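Local coordinates for elicitor protein Hrip2 (Magnaporthe oryzae, PDB 5FID) that probably acts as a secreted protein elicitor of the rice blast fungus, one that triggers defence responses in plants, at residues Tyr78-Glu83 / Lys91-Ser96. The protein carries 1 engineered substitution. Sequence-based numbering, arbitrary orientation.
Sequences YELSSE and KRVTLS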
loop_
_atom_site.group_PDB
_atom_site.type_symbol
_atom_site.label_atom_id
_atom_site.label_comp_id
_atom_site.label_asym_id
_atom_site.label_seq_id
_atom_site.Cartn_x
_atom_site.Cartn_y
_atom_site.Cartn_z
ATOM N N TYR A 78 -2.953 3.122 -4.436
ATOM C CA TYR A 78 -2.667 4.443 -4.987
ATOM C C TYR A 78 -1.246 4.855 -4.627
ATOM O O TYR A 78 -0.769 4.589 -3.521
ATOM C CB TYR A 78 -3.670 5.491 -4.470
ATOM C CG TYR A 78 -3.925 5.352 -2.991
ATOM C CD1 TYR A 78 -4.825 4.409 -2.515
ATOM C CD2 TYR A 78 -3.251 6.137 -2.070
ATOM C CE1 TYR A 78 -5.046 4.246 -1.162
ATOM C CE2 TYR A 78 -3.473 5.985 -0.717
ATOM C CZ TYR A 78 -4.368 5.037 -0.271
ATOM O OH TYR A 78 -4.583 4.871 1.088
ATOM N N GLU A 79 -0.577 5.513 -5.568
ATOM C CA GLU A 79 0.816 5.898 -5.411
ATOM C C GLU A 79 0.988 7.313 -5.933
ATOM O O GLU A 79 0.556 7.625 -7.044
ATOM C CB GLU A 79 1.707 4.949 -6.213
ATOM C CG GLU A 79 3.196 5.323 -6.256
ATOM C CD GLU A 79 4.028 4.338 -7.066
ATOM O OE1 GLU A 79 3.444 3.530 -7.830
ATOM O OE2 GLU A 79 5.282 4.364 -6.944
ATOM N N LEU A 80 1.607 8.166 -5.127
ATOM C CA LEU A 80 1.959 9.516 -5.557
ATOM C C LEU A 80 3.458 9.527 -5.817
ATOM O O LEU A 80 4.249 9.510 -4.879
ATOM C CB LEU A 80 1.600 10.533 -4.469
ATOM C CG LEU A 80 1.898 12.001 -4.801
ATOM C CD1 LEU A 80 1.062 12.456 -5.986
ATOM C CD2 LEU A 80 1.620 12.889 -3.588
ATOM N N SER A 81 3.854 9.555 -7.092
ATOM C CA SER A 81 5.252 9.290 -7.445
ATOM C C SER A 81 5.968 10.454 -8.106
ATOM O O SER A 81 5.430 11.090 -9.011
ATOM C CB SER A 81 5.334 8.074 -8.363
ATOM O OG SER A 81 6.673 7.820 -8.760
ATOM N N SER A 82 7.191 10.725 -7.651
ATOM C CA SER A 82 8.061 11.681 -8.337
ATOM C C SER A 82 9.198 10.971 -9.075
ATOM O O SER A 82 10.229 11.588 -9.366
ATOM C CB SER A 82 8.646 12.696 -7.352
ATOM O OG SER A 82 9.474 12.060 -6.385
ATOM N N GLU A 83 9.008 9.688 -9.393
ATOM C CA GLU A 83 10.048 8.881 -10.044
ATOM C C GLU A 83 10.425 9.359 -11.436
ATOM O O GLU A 83 11.524 9.073 -11.914
ATOM C CB GLU A 83 9.616 7.414 -10.146
ATOM C CG GLU A 83 9.606 6.647 -8.848
ATOM C CD GLU A 83 8.869 5.337 -8.991
ATOM O OE1 GLU A 83 7.640 5.370 -9.263
ATOM O OE2 GLU A 83 9.513 4.275 -8.845
ATOM N N LYS A 91 5.829 23.069 -3.908
ATOM C CA LYS A 91 4.477 23.314 -3.397
ATOM C C LYS A 91 3.949 22.101 -2.637
ATOM O O LYS A 91 4.593 21.054 -2.605
ATOM C CB LYS A 91 3.527 23.635 -4.548
ATOM C CG LYS A 91 3.912 24.854 -5.351
ATOM C CD LYS A 91 3.813 26.127 -4.503
ATOM C CE LYS A 91 4.167 27.345 -5.339
ATOM N NZ LYS A 91 5.004 26.918 -6.497
ATOM N N ARG A 92 2.778 22.237 -2.022
ATOM C CA ARG A 92 2.176 21.110 -1.316
ATOM C C ARG A 92 1.346 20.267 -2.286
ATOM O O ARG A 92 0.595 20.805 -3.106
ATOM C CB ARG A 92 1.297 21.603 -0.160
ATOM C CG ARG A 92 0.628 20.480 0.630
ATOM C CD ARG A 92 -0.050 21.003 1.894
ATOM N NE ARG A 92 0.905 21.662 2.781
ATOM C CZ ARG A 92 1.595 21.054 3.742
ATOM N NH1 ARG A 92 1.446 19.754 3.966
ATOM N NH2 ARG A 92 2.437 21.754 4.483
ATOM N N VAL A 93 1.501 18.951 -2.206
ATOM C CA VAL A 93 0.691 18.021 -2.989
ATOM C C VAL A 93 0.112 16.958 -2.066
ATOM O O VAL A 93 0.830 16.355 -1.260
ATOM C CB VAL A 93 1.504 17.340 -4.115
ATOM C CG1 VAL A 93 0.659 16.304 -4.835
ATOM C CG2 VAL A 93 2.012 18.379 -5.117
ATOM N N THR A 94 -1.197 16.741 -2.176
ATOM C CA THR A 94 -1.872 15.722 -1.377
ATOM C C THR A 94 -2.441 14.662 -2.300
ATOM O O THR A 94 -2.785 14.952 -3.439
ATOM C CB THR A 94 -3.011 16.333 -0.533
ATOM O OG1 THR A 94 -3.987 16.917 -1.406
ATOM C CG2 THR A 94 -2.470 17.411 0.389
ATOM N N LEU A 95 -2.531 13.431 -1.816
ATOM C CA LEU A 95 -3.252 12.389 -2.536
ATOM C C LEU A 95 -3.963 11.569 -1.482
ATOM O O LEU A 95 -3.324 10.997 -0.598
ATOM C CB LEU A 95 -2.296 11.505 -3.344
ATOM C CG LEU A 95 -2.964 10.344 -4.102
ATOM C CD1 LEU A 95 -3.766 10.866 -5.282
ATOM C CD2 LEU A 95 -1.930 9.317 -4.574
ATOM N N SER A 96 -5.286 11.517 -1.556
ATOM C CA SER A 96 -6.063 10.848 -0.517
ATOM C C SER A 96 -7.122 9.929 -1.118
ATOM O O SER A 96 -7.736 10.268 -2.125
ATOM C CB SER A 96 -6.740 11.908 0.349
ATOM O OG SER A 96 -7.683 11.320 1.224
#
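Leu95 pushes one methyl, CD2, into a shallow hollow on strand 78-81. The floor of that hollow is the backbone between Glu79 and Leu80, with Glu79 C 3.8 Å from Leu95 CD2. Its walls are Leu80 CB, 3.7 Å from the same methyl, and Tyr78 CB, 4.2 Å away. The methyl also lies at the edge of the Tyr78 ring, near the ring plane, and not over a face. Leu95 CG is anti to the backbone N (chi1 178°), which sends the branch across to the facing strand.

The Leu80 side chain runs past Leu95 in the opposite direction, and its forked end reaches on to Val93. Leu80 CD2 sits 3.8 Å from Val93 CG1, and Leu80 CD1 is 4.0 Å from that same methyl. CG1 of Val93 thus meets both prongs of the fork. Leu80 CD2 also touches Leu95 CB at 4.2 Å, so the Leu80 side chain spans Val93 and Leu95.

The two strands run nearly antiparallel, at 169°, but they belong to different sheets. Their axes are 8.1 Å apart, and each strand pairs with neighbours in its own sheet. The contact is therefore face-to-face packing inside a beta sandwich. Phe104 touches both leucines, while Ile65 and Val131 add further cover to Leu95. Tyr78 OH is hydrogen-bonded to Gln102 O. On the other face of strand 78-81, Glu79 forms a salt bridge to Lys120 and hydrogen bonds to Ser115 and, on the second subunit, to Tyr75.

At the end of strand 75-81, Ser81 OG accepts from Glu83 N at 3.1 Å in an ST turn. Across the interface the side-chain contacts are apolar, with one methyl also resting on the backbone: buried hydrocarbon and close fit join the sheets here, while the polar ends of Tyr78 and Glu79 find their partners outside the two segments.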